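Local coordinates for protein ferredoxin component of carbazole 1,9a-dioxygenase (Nocardioides aromaticivorans, PDB 3GCE) that probably passes electrons to the terminal oxygenase through a Rieske [2Fe-2S] cluster, as the ferredoxin component of the carbazole 1,9a-dioxygenase system, at residues A[33-37]-A[47-51]; A[44-48]-A[79-83]; A[75-79]-A[89-95]. All coordinates share one frame; numbering follows the deposited sequence.

Contact 1 of 3, residues A[33-37]-A[47-51]; sequences DEVMV and ISNLC. With FES (Fe2/s2 (inorganic) cluster), chain B.
In the beta hairpin of strands 33-40 and 43-48, Met36 and Ile47 make an antiparallel hydrogen-bonded pair. Met36 N reaches Ile47 O at 2.8 Å, and Ile47 N returns a bond to Met36 O at 3.0 Å. Their side chains lie alongside one another on the same face of the sheet, with Met36 CE 3.8 Å from Ile47 CG1, and both rest on Ile70. Past Val35 and Ser48, whose side chains diverge, Asn49 prolongs the pairing: its backbone N donates almost straight to Glu34 O (2.9 Å). With CG anti to the backbone N (chi1 -161°), its amide is laid across the partner strand. There ND2 donates a hydrogen bond to Glu34 OE2 from its anti side, tilted out of the carboxylate plane; the 2.5 Å is unusually short and its exact value doubtful. OD1 sits against Met36 CB and accepts from Asp59 N. A water links Glu34 O to Ser48 OG, which also takes Leu50 N at 3.2 Å in an ST turn. The amide is thus held at both ends, which would limit its rotation, and ties Asn49 to the hairpin where the chain turns off towards Cys51, whose SG, with Cys72 SG, binds iron FE1.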
ATOM      1  N   ASP A  33       9.935  -6.623  -5.194  1.00 26.06           N
ATOM      2  CA  ASP A  33       8.485  -6.355  -5.305  1.00 25.17           C
ATOM      3  C   ASP A  33       8.137  -4.901  -5.029  1.00 23.77           C
ATOM      4  O   ASP A  33       8.618  -4.315  -4.069  1.00 22.12           O
ATOM      5  CB  ASP A  33       7.679  -7.250  -4.371  1.00 26.01           C
ATOM      6  CG  ASP A  33       7.817  -8.721  -4.717  1.00 28.97           C
ATOM      7  OD1 ASP A  33       7.580  -9.088  -5.887  1.00 31.59           O
ATOM      8  OD2 ASP A  33       8.185  -9.500  -3.822  1.00 31.43           O
ATOM      9  N   GLU A  34       7.266  -4.337  -5.863  1.00 21.84           N
ATOM     10  CA  GLU A  34       6.877  -2.955  -5.706  1.00 20.39           C
ATOM     11  C   GLU A  34       5.699  -2.900  -4.742  1.00 17.83           C
ATOM     12  O   GLU A  34       4.669  -3.593  -4.935  1.00 14.92           O
ATOM     13  CB  GLU A  34       6.488  -2.347  -7.052  1.00 21.61           C
ATOM     14  CG  GLU A  34       6.528  -0.840  -7.087  1.00 25.07           C
ATOM     15  CD  GLU A  34       6.180  -0.297  -8.475  1.00 28.88           C
ATOM     16  OE1 GLU A  34       6.733  -0.790  -9.495  1.00 33.19           O
ATOM     17  OE2 GLU A  34       5.346   0.617  -8.548  1.00 31.11           O
ATOM     18  N   VAL A  35       5.862  -2.085  -3.705  1.00 14.95           N
ATOM     19  CA  VAL A  35       4.915  -2.063  -2.597  1.00 15.09           C
ATOM     20  C   VAL A  35       4.399  -0.654  -2.308  1.00 15.19           C
ATOM     21  O   VAL A  35       5.180   0.287  -2.098  1.00 15.84           O
ATOM     22  CB  VAL A  35       5.553  -2.670  -1.323  1.00 15.46           C
ATOM     23  CG1 VAL A  35       4.575  -2.635  -0.167  1.00 14.01           C
ATOM     24  CG2 VAL A  35       5.954  -4.099  -1.593  1.00 15.46           C
ATOM     25  N   MET A  36       3.079  -0.514  -2.321  1.00 14.00           N
ATOM     26  CA  MET A  36       2.450   0.751  -1.988  1.00 14.86           C
ATOM     27  C   MET A  36       2.363   0.851  -0.475  1.00 13.71           C
ATOM     28  O   MET A  36       1.867  -0.067   0.181  1.00 12.29           O
ATOM     29  CB  MET A  36       1.050   0.831  -2.595  1.00 14.98           C
ATOM     30  CG  MET A  36       0.415   2.231  -2.489  1.00 20.71           C
ATOM     31  SD  MET A  36      -0.795   2.324  -1.181  1.00 36.04           S
ATOM     32  CE  MET A  36      -2.010   1.373  -2.006  1.00 29.30           C
ATOM     33  N   VAL A  37       2.842   1.973   0.053  1.00 13.46           N
ATOM     34  CA  VAL A  37       2.820   2.235   1.482  1.00 13.78           C
ATOM     35  C   VAL A  37       2.027   3.518   1.702  1.00 13.90           C
ATOM     36  O   VAL A  37       2.196   4.475   0.947  1.00 13.30           O
ATOM     37  CB  VAL A  37       4.281   2.291   2.041  1.00 13.84           C
ATOM     38  CG1 VAL A  37       4.325   2.714   3.496  1.00 14.02           C
ATOM     39  CG2 VAL A  37       4.907   0.915   1.903  1.00 12.44           C
ATOM     40  N   ILE A  47       0.605  -2.722   0.679  1.00 10.65           N
ATOM     41  CA  ILE A  47       0.083  -3.779  -0.203  1.00 10.42           C
ATOM     42  C   ILE A  47       0.866  -3.721  -1.494  1.00 10.62           C
ATOM     43  O   ILE A  47       1.577  -2.750  -1.736  1.00 10.23           O
ATOM     44  CB  ILE A  47      -1.473  -3.680  -0.472  1.00  9.88           C
ATOM     45  CG1 ILE A  47      -1.861  -2.325  -1.114  1.00 12.40           C
ATOM     46  CG2 ILE A  47      -2.234  -3.900   0.835  1.00  8.83           C
ATOM     47  CD1 ILE A  47      -3.291  -2.317  -1.769  1.00 11.60           C
ATOM     48  N   SER A  48       0.756  -4.762  -2.310  1.00 11.36           N
ATOM     49  CA  SER A  48       1.364  -4.718  -3.643  1.00 11.94           C
ATOM     50  C   SER A  48       0.902  -3.471  -4.387  1.00 12.35           C
ATOM     51  O   SER A  48      -0.278  -3.104  -4.340  1.00 11.72           O
ATOM     52  CB  SER A  48       0.984  -5.935  -4.463  1.00 12.03           C
ATOM     53  OG  SER A  48       1.433  -5.722  -5.800  1.00 12.94           O
ATOM     54  N   ASN A  49       1.836  -2.826  -5.079  1.00 11.80           N
ATOM     55  CA  ASN A  49       1.515  -1.618  -5.823  1.00 12.55           C
ATOM     56  C   ASN A  49       0.858  -1.913  -7.167  1.00 13.04           C
ATOM     57  O   ASN A  49       0.399  -1.002  -7.830  1.00 13.75           O
ATOM     58  CB  ASN A  49       2.773  -0.770  -6.062  1.00 13.29           C
ATOM     59  CG  ASN A  49       2.438   0.677  -6.420  1.00 13.35           C
ATOM     60  OD1 ASN A  49       1.508   1.251  -5.873  1.00 14.75           O
ATOM     61  ND2 ASN A  49       3.199   1.261  -7.338  1.00 12.72           N
ATOM     62  N   LEU A  50       0.862  -3.174  -7.580  1.00 12.70           N
ATOM     63  CA  LEU A  50       0.296  -3.539  -8.876  1.00 13.70           C
ATOM     64  C   LEU A  50      -1.132  -3.965  -8.733  1.00 11.99           C
ATOM     65  O   LEU A  50      -1.417  -4.928  -8.025  1.00 12.18           O
ATOM     66  CB  LEU A  50       1.063  -4.695  -9.516  1.00 13.83           C
ATOM     67  CG  LEU A  50       2.072  -4.353 -10.589  1.00 18.61           C
ATOM     68  CD1 LEU A  50       1.352  -3.775 -11.849  1.00 19.99           C
ATOM     69  CD2 LEU A  50       3.131  -3.416 -10.004  1.00 22.79           C
ATOM     70  N   CYS A  51      -2.022  -3.281  -9.445  1.00 11.19           N
ATOM     71  CA  CYS A  51      -3.444  -3.637  -9.420  1.00  9.92           C
ATOM     72  C   CYS A  51      -3.613  -5.069  -9.951  1.00 10.12           C
ATOM     73  O   CYS A  51      -2.909  -5.466 -10.888  1.00  9.60           O
ATOM     74  CB  CYS A  51      -4.240  -2.646 -10.288  1.00  9.66           C
ATOM     75  SG  CYS A  51      -6.012  -2.924 -10.248  1.00 10.32           S
TER
HETATM   76 FE1  FES B 201      -6.746  -1.303 -11.724  1.00 10.36          FE
HETATM   77 FE2  FES B 201      -8.217  -1.922 -13.958  1.00 12.85          FE
HETATM   78  S1  FES B 201      -9.011  -1.330 -11.925  1.00 13.61           S
HETATM   79  S2  FES B 201      -6.023  -1.827 -13.704  1.00 10.42           S
HETATM   80  O   HOH W   1       4.073  -6.036  -5.778  1.00 32.74           O

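Contact 2 of 3, residues A[44-48]-A[79-83]; sequences VYAIS and FDVRT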
ATOM      1  N   VAL A  44       0.443   2.526   9.532  1.00 15.38           N
ATOM      2  CA  VAL A  44       1.035   2.417   8.196  1.00 14.66           C
ATOM      3  C   VAL A  44       0.530   1.102   7.611  1.00 13.79           C
ATOM      4  O   VAL A  44       0.516   0.061   8.316  1.00 12.31           O
ATOM      5  CB  VAL A  44       2.581   2.386   8.263  1.00 14.93           C
ATOM      6  CG1 VAL A  44       3.196   2.315   6.860  1.00 15.14           C
ATOM      7  CG2 VAL A  44       3.097   3.611   9.013  1.00 16.01           C
ATOM      8  N   TYR A  45       0.128   1.157   6.342  1.00 12.25           N
ATOM      9  CA  TYR A  45      -0.372  -0.017   5.621  1.00 12.59           C
ATOM     10  C   TYR A  45       0.458  -0.231   4.379  1.00 11.46           C
ATOM     11  O   TYR A  45       0.977   0.729   3.809  1.00 11.91           O
ATOM     12  CB  TYR A  45      -1.833   0.209   5.205  1.00 12.73           C
ATOM     13  CG  TYR A  45      -2.685   0.535   6.387  1.00 15.32           C
ATOM     14  CD1 TYR A  45      -3.069  -0.460   7.264  1.00 14.60           C
ATOM     15  CD2 TYR A  45      -3.071   1.845   6.658  1.00 17.66           C
ATOM     16  CE1 TYR A  45      -3.827  -0.181   8.376  1.00 18.72           C
ATOM     17  CE2 TYR A  45      -3.863   2.134   7.789  1.00 20.16           C
ATOM     18  CZ  TYR A  45      -4.235   1.103   8.622  1.00 17.94           C
ATOM     19  OH  TYR A  45      -5.004   1.341   9.733  1.00 21.56           O
ATOM     20  N   ALA A  46       0.574  -1.483   3.948  1.00 11.21           N
ATOM     21  CA  ALA A  46       1.407  -1.799   2.780  1.00 10.64           C
ATOM     22  C   ALA A  46       0.757  -2.920   1.992  1.00 11.23           C
ATOM     23  O   ALA A  46       0.389  -3.949   2.568  1.00 10.72           O
ATOM     24  CB  ALA A  46       2.805  -2.217   3.234  1.00 10.28           C
ATOM     25  N   ILE A  47       0.605  -2.722   0.679  1.00 10.65           N
ATOM     26  CA  ILE A  47       0.083  -3.779  -0.203  1.00 10.42           C
ATOM     27  C   ILE A  47       0.866  -3.721  -1.494  1.00 10.62           C
ATOM     28  O   ILE A  47       1.577  -2.750  -1.736  1.00 10.23           O
ATOM     29  CB  ILE A  47      -1.473  -3.680  -0.472  1.00  9.88           C
ATOM     30  CG1 ILE A  47      -1.861  -2.325  -1.114  1.00 12.40           C
ATOM     31  CG2 ILE A  47      -2.234  -3.900   0.835  1.00  8.83           C
ATOM     32  CD1 ILE A  47      -3.291  -2.317  -1.769  1.00 11.60           C
ATOM     33  N   SER A  48       0.756  -4.762  -2.310  1.00 11.36           N
ATOM     34  CA  SER A  48       1.364  -4.718  -3.643  1.00 11.94           C
ATOM     35  C   SER A  48       0.902  -3.471  -4.387  1.00 12.35           C
ATOM     36  O   SER A  48      -0.278  -3.104  -4.340  1.00 11.72           O
ATOM     37  CB  SER A  48       0.984  -5.935  -4.463  1.00 12.03           C
ATOM     38  OG  SER A  48       1.433  -5.722  -5.800  1.00 12.94           O
ATOM     39  N   PHE A  79      -9.067  -1.382  -3.457  1.00 11.66           N
ATOM     40  CA  PHE A  79      -8.605  -2.396  -2.491  1.00 11.08           C
ATOM     41  C   PHE A  79      -8.622  -1.844  -1.078  1.00 10.81           C
ATOM     42  O   PHE A  79      -8.387  -0.643  -0.858  1.00 10.41           O
ATOM     43  CB  PHE A  79      -7.178  -2.862  -2.813  1.00 10.98           C
ATOM     44  CG  PHE A  79      -7.048  -3.499  -4.184  1.00 12.51           C
ATOM     45  CD1 PHE A  79      -6.715  -2.721  -5.296  1.00 10.34           C
ATOM     46  CD2 PHE A  79      -7.186  -4.888  -4.342  1.00 11.74           C
ATOM     47  CE1 PHE A  79      -6.578  -3.299  -6.579  1.00 10.05           C
ATOM     48  CE2 PHE A  79      -7.049  -5.467  -5.606  1.00 10.40           C
ATOM     49  CZ  PHE A  79      -6.730  -4.663  -6.723  1.00 11.23           C
ATOM     50  N   ASP A  80      -8.863  -2.734  -0.127  1.00  9.92           N
ATOM     51  CA  ASP A  80      -8.673  -2.433   1.279  1.00 10.66           C
ATOM     52  C   ASP A  80      -7.141  -2.463   1.541  1.00 10.69           C
ATOM     53  O   ASP A  80      -6.500  -3.492   1.343  1.00 10.99           O
ATOM     54  CB  ASP A  80      -9.416  -3.484   2.121  1.00 10.73           C
ATOM     55  CG  ASP A  80      -9.061  -3.407   3.608  1.00 14.87           C
ATOM     56  OD1 ASP A  80      -8.718  -2.285   4.100  1.00 12.89           O
ATOM     57  OD2 ASP A  80      -9.117  -4.478   4.275  1.00 15.11           O
ATOM     58  N   VAL A  81      -6.572  -1.344   1.989  1.00 10.07           N
ATOM     59  CA  VAL A  81      -5.126  -1.283   2.280  1.00  9.62           C
ATOM     60  C   VAL A  81      -4.677  -2.101   3.478  1.00 10.05           C
ATOM     61  O   VAL A  81      -3.479  -2.366   3.622  1.00  9.21           O
ATOM     62  CB  VAL A  81      -4.603   0.172   2.390  1.00 10.14           C
ATOM     63  CG1 VAL A  81      -4.828   0.911   1.060  1.00 10.41           C
ATOM     64  CG2 VAL A  81      -5.258   0.932   3.560  1.00  8.43           C
ATOM     65  N   ARG A  82      -5.633  -2.494   4.333  1.00 10.03           N
ATOM     66  CA  ARG A  82      -5.350  -3.327   5.504  1.00 10.66           C
ATOM     67  C   ARG A  82      -5.083  -4.786   5.139  1.00 11.38           C
ATOM     68  O   ARG A  82      -4.309  -5.491   5.832  1.00 12.46           O
ATOM     69  CB  ARG A  82      -6.538  -3.287   6.467  1.00 10.95           C
ATOM     70  CG  ARG A  82      -6.739  -1.930   7.135  1.00 12.91           C
ATOM     71  CD  ARG A  82      -8.078  -1.875   7.843  1.00 14.42           C
ATOM     72  NE  ARG A  82      -9.180  -1.819   6.882  1.00 16.35           N
ATOM     73  CZ  ARG A  82     -10.450  -1.639   7.218  1.00 17.69           C
ATOM     74  NH1 ARG A  82     -10.775  -1.475   8.489  1.00 18.01           N
ATOM     75  NH2 ARG A  82     -11.392  -1.628   6.288  1.00 18.01           N
ATOM     76  N   THR A  83      -5.688  -5.250   4.042  1.00 10.22           N
ATOM     77  CA  THR A  83      -5.725  -6.689   3.748  1.00  9.86           C
ATOM     78  C   THR A  83      -5.389  -7.063   2.321  1.00  9.23           C
ATOM     79  O   THR A  83      -5.121  -8.266   2.032  1.00  8.54           O
ATOM     80  CB  THR A  83      -7.115  -7.301   4.089  1.00  9.72           C
ATOM     81  OG1 THR A  83      -8.105  -6.674   3.259  1.00 12.58           O
ATOM     82  CG2 THR A  83      -7.467  -7.102   5.601  1.00 11.01           C
TER
HETATM   83  O   HOH W   2      -1.490  -3.643   5.076  1.00 35.09           O
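Tyr45 lies against the turn that follows strand 78-80. Its CB stands 3.4 Å from Val81 O, and its CG meets Val81 CG2 at 3.8 Å, the two side chains crossing at about a right angle. Farther out, CE1 lies 3.6 Å from Arg82 CG. Phenol and arginine run alongside, but ring and guanidinium planes are 79° apart, so the ring meets the aliphatic part of the arginine and makes no flat stack. Arg82 NE forms a salt bridge with Asp80 OD1 (2.9 Å, syn side), and its backbone N reaches the same oxygen from the opposite face, closing an Asx turn. Replacing Tyr45 by an alanine would probably open a gap beside Val81 CG2 and leave the arginine methylenes without their apolar neighbour. At Ala46 a water accepts a hydrogen bond from the backbone N and lies 2.8 Å from Val81 O. Ile47 then spreads two branches: CG2 packs 3.4 Å from Val81 O, while CG1 lies between the backbone N and the carbonyl carbon (chi1 59°), from where CD1 touches Phe79 CB at 4.1 Å. Strands 43-48 and 78-80 belong to different antiparallel sheets, and Ile70 of strand 69-71 fills in between them, touching Ile47, Phe79 and Val81.

Contact 3 of 3, residues A[75-79]-A[89-95]; sequences HVGRF and LPCVLPV. With FES (Fe2/s2 (inorganic) cluster), chain B.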
ATOM      1  N   HIS A  75      -8.849   2.046 -13.884  1.00 11.15           N
ATOM      2  CA  HIS A  75     -10.288   1.757 -14.010  1.00 10.61           C
ATOM      3  C   HIS A  75     -11.028   1.903 -12.684  1.00 11.18           C
ATOM      4  O   HIS A  75     -12.185   1.438 -12.530  1.00  9.37           O
ATOM      5  CB  HIS A  75     -10.557   0.377 -14.599  1.00 11.14           C
ATOM      6  CG  HIS A  75      -9.717   0.047 -15.795  1.00 10.70           C
ATOM      7  ND1 HIS A  75      -8.720  -0.897 -15.756  1.00 11.48           N
ATOM      8  CD2 HIS A  75      -9.743   0.513 -17.069  1.00 11.93           C
ATOM      9  CE1 HIS A  75      -8.163  -1.006 -16.953  1.00 10.06           C
ATOM     10  NE2 HIS A  75      -8.756  -0.148 -17.768  1.00  9.25           N
ATOM     11  N   VAL A  76     -10.351   2.538 -11.731  1.00 11.01           N
ATOM     12  CA  VAL A  76     -10.953   2.955 -10.447  1.00 12.71           C
ATOM     13  C   VAL A  76     -11.611   1.822  -9.629  1.00 13.08           C
ATOM     14  O   VAL A  76     -12.536   2.042  -8.842  1.00 11.97           O
ATOM     15  CB  VAL A  76     -11.832   4.264 -10.554  1.00 13.74           C
ATOM     16  CG1 VAL A  76     -10.967   5.442 -11.020  1.00 15.41           C
ATOM     17  CG2 VAL A  76     -13.096   4.100 -11.440  1.00 15.52           C
ATOM     18  N   GLY A  77     -11.105   0.604  -9.832  1.00 12.33           N
ATOM     19  CA  GLY A  77     -11.307  -0.464  -8.852  1.00 12.44           C
ATOM     20  C   GLY A  77     -10.740  -0.028  -7.511  1.00 12.63           C
ATOM     21  O   GLY A  77      -9.991   0.946  -7.446  1.00 12.80           O
ATOM     22  N   ARG A  78     -11.080  -0.731  -6.431  1.00 12.32           N
ATOM     23  CA  ARG A  78     -10.531  -0.390  -5.108  1.00 13.06           C
ATOM     24  C   ARG A  78     -10.053  -1.603  -4.332  1.00 12.42           C
ATOM     25  O   ARG A  78     -10.560  -2.706  -4.543  1.00 12.10           O
ATOM     26  CB  ARG A  78     -11.539   0.361  -4.240  1.00 12.87           C
ATOM     27  CG  ARG A  78     -11.968   1.733  -4.791  1.00 13.99           C
ATOM     28  CD  ARG A  78     -12.802   2.525  -3.776  1.00 15.30           C
ATOM     29  NE  ARG A  78     -13.340   3.754  -4.377  1.00 16.00           N
ATOM     30  CZ  ARG A  78     -13.957   4.729  -3.707  1.00 18.97           C
ATOM     31  NH1 ARG A  78     -14.141   4.647  -2.391  1.00 16.45           N
ATOM     32  NH2 ARG A  78     -14.400   5.793  -4.366  1.00 17.16           N
ATOM     33  N   PHE A  79      -9.067  -1.382  -3.457  1.00 11.66           N
ATOM     34  CA  PHE A  79      -8.605  -2.396  -2.491  1.00 11.08           C
ATOM     35  C   PHE A  79      -8.622  -1.844  -1.078  1.00 10.81           C
ATOM     36  O   PHE A  79      -8.387  -0.643  -0.858  1.00 10.41           O
ATOM     37  CB  PHE A  79      -7.178  -2.862  -2.813  1.00 10.98           C
ATOM     38  CG  PHE A  79      -7.048  -3.499  -4.184  1.00 12.51           C
ATOM     39  CD1 PHE A  79      -6.715  -2.721  -5.296  1.00 10.34           C
ATOM     40  CD2 PHE A  79      -7.186  -4.888  -4.342  1.00 11.74           C
ATOM     41  CE1 PHE A  79      -6.578  -3.299  -6.579  1.00 10.05           C
ATOM     42  CE2 PHE A  79      -7.049  -5.467  -5.606  1.00 10.40           C
ATOM     43  CZ  PHE A  79      -6.730  -4.663  -6.723  1.00 11.23           C
ATOM     44  N   LEU A  89     -15.471  -2.978  -8.019  1.00 12.49           N
ATOM     45  CA  LEU A  89     -15.230  -3.413  -9.399  1.00 12.86           C
ATOM     46  C   LEU A  89     -14.483  -2.319 -10.147  1.00 11.98           C
ATOM     47  O   LEU A  89     -14.638  -1.151  -9.829  1.00 10.31           O
ATOM     48  CB  LEU A  89     -16.571  -3.722 -10.106  1.00 13.59           C
ATOM     49  CG  LEU A  89     -17.316  -5.017  -9.728  1.00 15.40           C
ATOM     50  CD1 LEU A  89     -18.740  -5.020 -10.313  1.00 18.96           C
ATOM     51  CD2 LEU A  89     -16.570  -6.194 -10.272  1.00 18.24           C
ATOM     52  N   PRO A  90     -13.678  -2.699 -11.155  1.00 11.85           N
ATOM     53  CA  PRO A  90     -13.537  -4.063 -11.642  1.00 12.37           C
ATOM     54  C   PRO A  90     -12.521  -4.967 -10.911  1.00 13.05           C
ATOM     55  O   PRO A  90     -12.255  -6.076 -11.382  1.00 13.08           O
ATOM     56  CB  PRO A  90     -13.157  -3.857 -13.120  1.00 12.84           C
ATOM     57  CG  PRO A  90     -12.402  -2.575 -13.139  1.00 11.90           C
ATOM     58  CD  PRO A  90     -12.878  -1.749 -11.945  1.00 12.46           C
ATOM     59  N   CYS A  91     -11.995  -4.536  -9.766  1.00 12.93           N
ATOM     60  CA  CYS A  91     -11.113  -5.429  -9.020  1.00 14.16           C
ATOM     61  C   CYS A  91     -11.950  -6.529  -8.387  1.00 13.45           C
ATOM     62  O   CYS A  91     -12.940  -6.250  -7.723  1.00 13.60           O
ATOM     63  CB  CYS A  91     -10.293  -4.673  -7.978  1.00 13.16           C
ATOM     64  SG  CYS A  91      -9.337  -3.398  -8.795  1.00 16.06           S
ATOM     65  N   VAL A  92     -11.527  -7.766  -8.621  1.00 13.24           N
ATOM     66  CA  VAL A  92     -12.210  -8.958  -8.109  1.00 14.20           C
ATOM     67  C   VAL A  92     -11.293  -9.930  -7.394  1.00 13.31           C
ATOM     68  O   VAL A  92     -11.781 -10.842  -6.714  1.00 14.18           O
ATOM     69  CB  VAL A  92     -12.974  -9.754  -9.222  1.00 14.32           C
ATOM     70  CG1 VAL A  92     -14.114  -8.919  -9.764  1.00 17.61           C
ATOM     71  CG2 VAL A  92     -12.031 -10.172 -10.318  1.00 15.90           C
ATOM     72  N   LEU A  93      -9.980  -9.761  -7.545  1.00 12.24           N
ATOM     73  CA  LEU A  93      -9.029 -10.623  -6.874  1.00 12.77           C
ATOM     74  C   LEU A  93      -8.130  -9.789  -5.982  1.00 12.47           C
ATOM     75  O   LEU A  93      -7.763  -8.675  -6.357  1.00 11.79           O
ATOM     76  CB  LEU A  93      -8.180 -11.439  -7.884  1.00 13.65           C
ATOM     77  CG  LEU A  93      -8.908 -12.556  -8.629  1.00 14.55           C
ATOM     78  CD1 LEU A  93      -8.035 -13.110  -9.765  1.00 16.95           C
ATOM     79  CD2 LEU A  93      -9.296 -13.672  -7.673  1.00 15.98           C
ATOM     80  N   PRO A  94      -7.787 -10.319  -4.794  1.00 11.98           N
ATOM     81  CA  PRO A  94      -6.978  -9.567  -3.857  1.00 11.95           C
ATOM     82  C   PRO A  94      -5.541  -9.397  -4.335  1.00 12.21           C
ATOM     83  O   PRO A  94      -5.045 -10.189  -5.180  1.00 11.80           O
ATOM     84  CB  PRO A  94      -7.053 -10.406  -2.555  1.00 11.86           C
ATOM     85  CG  PRO A  94      -7.315 -11.804  -3.037  1.00 12.31           C
ATOM     86  CD  PRO A  94      -8.148 -11.653  -4.276  1.00 12.71           C
ATOM     87  N   VAL A  95      -4.879  -8.366  -3.818  1.00 10.99           N
ATOM     88  CA  VAL A  95      -3.431  -8.251  -3.992  1.00 10.68           C
ATOM     89  C   VAL A  95      -2.751  -8.630  -2.684  1.00 11.17           C
ATOM     90  O   VAL A  95      -3.405  -8.674  -1.642  1.00  9.80           O
ATOM     91  CB  VAL A  95      -2.994  -6.836  -4.418  1.00 10.17           C
ATOM     92  CG1 VAL A  95      -3.525  -6.502  -5.855  1.00 10.04           C
ATOM     93  CG2 VAL A  95      -3.463  -5.807  -3.411  1.00  9.75           C
TER
HETATM   94 FE1  FES B 201      -6.746  -1.303 -11.724  1.00 10.36          FE
HETATM   95 FE2  FES B 201      -8.217  -1.922 -13.958  1.00 12.85          FE
HETATM   96  S1  FES B 201      -9.011  -1.330 -11.925  1.00 13.61           S
HETATM   97  S2  FES B 201      -6.023  -1.827 -13.704  1.00 10.42           S
HETATM   98  O   HOH W   3     -15.365   1.556  -8.841  1.00 38.28           O
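Gly77 and Cys91 pack tightly beside the [2Fe-2S] cluster, with Gly77 CA only 3.5 Å from Cys91 SG, an approach possible because Gly77 has no side chain there. The same SG lies 4.2 Å from the centroid of the Phe79 ring, 43° off its normal, an oblique sulfur-aromatic contact. Two further neighbours meet the ring: Val95 CG2 lies over one face, and Leu93 O comes in the ring plane to the edge at CE2 (3.4 Å) while also accepting from Ser52 OG. Pro90, preceded by a cis peptide, sets CD 3.3 Å from His75 O and leans CG on both His75 CB and the bridging sulfide S1. His75 takes its ring away from this packing, with CG anti to the carbonyl carbon (chi1 -45°), and ND1 binds iron FE2 at 2.1 Å together with His53 ND1. Two histidines on one iron and two cysteines on the other is the ligand pattern of a Rieske cluster. The outer side is looser and more exposed. Val76, Leu89 and Leu93 direct their side chains away from the contact, and a water sits within hydrogen-bonding distance of both Val76 O (2.9 Å) and Leu89 O. His75 is exposed as well, placing one iron ligand at the protein surface. From here the chain enters strand 78-80, flanked by strands 69-71 and 86-88, where Arg78 forms a salt bridge with Glu69; behind Phe79 and Val95 lies Ile47 of strand 43-48.

The three contacts tie the hairpin, the four-stranded sheet and the cluster site together. Contact 1 closes first along the chain, within the hairpin of strands 33-40 and 43-48. Contact 2, centred about 9 Å away, starts on the stretch where contact 1 ends, sharing Ile47 and Ser48, and joins that hairpin to the four-stranded sheet. Contact 3 follows contact 1 in series, its centre about 13 Å from each of the others, and shares Phe79 and strand 78-80 with contact 2. Cys51 of contact 1 and His75 of contact 3 bind different irons of one cluster, and Cys51 SG touches both Phe79 CE1 and Cys91 SG, so the two sheets named and the cluster site pack against one another.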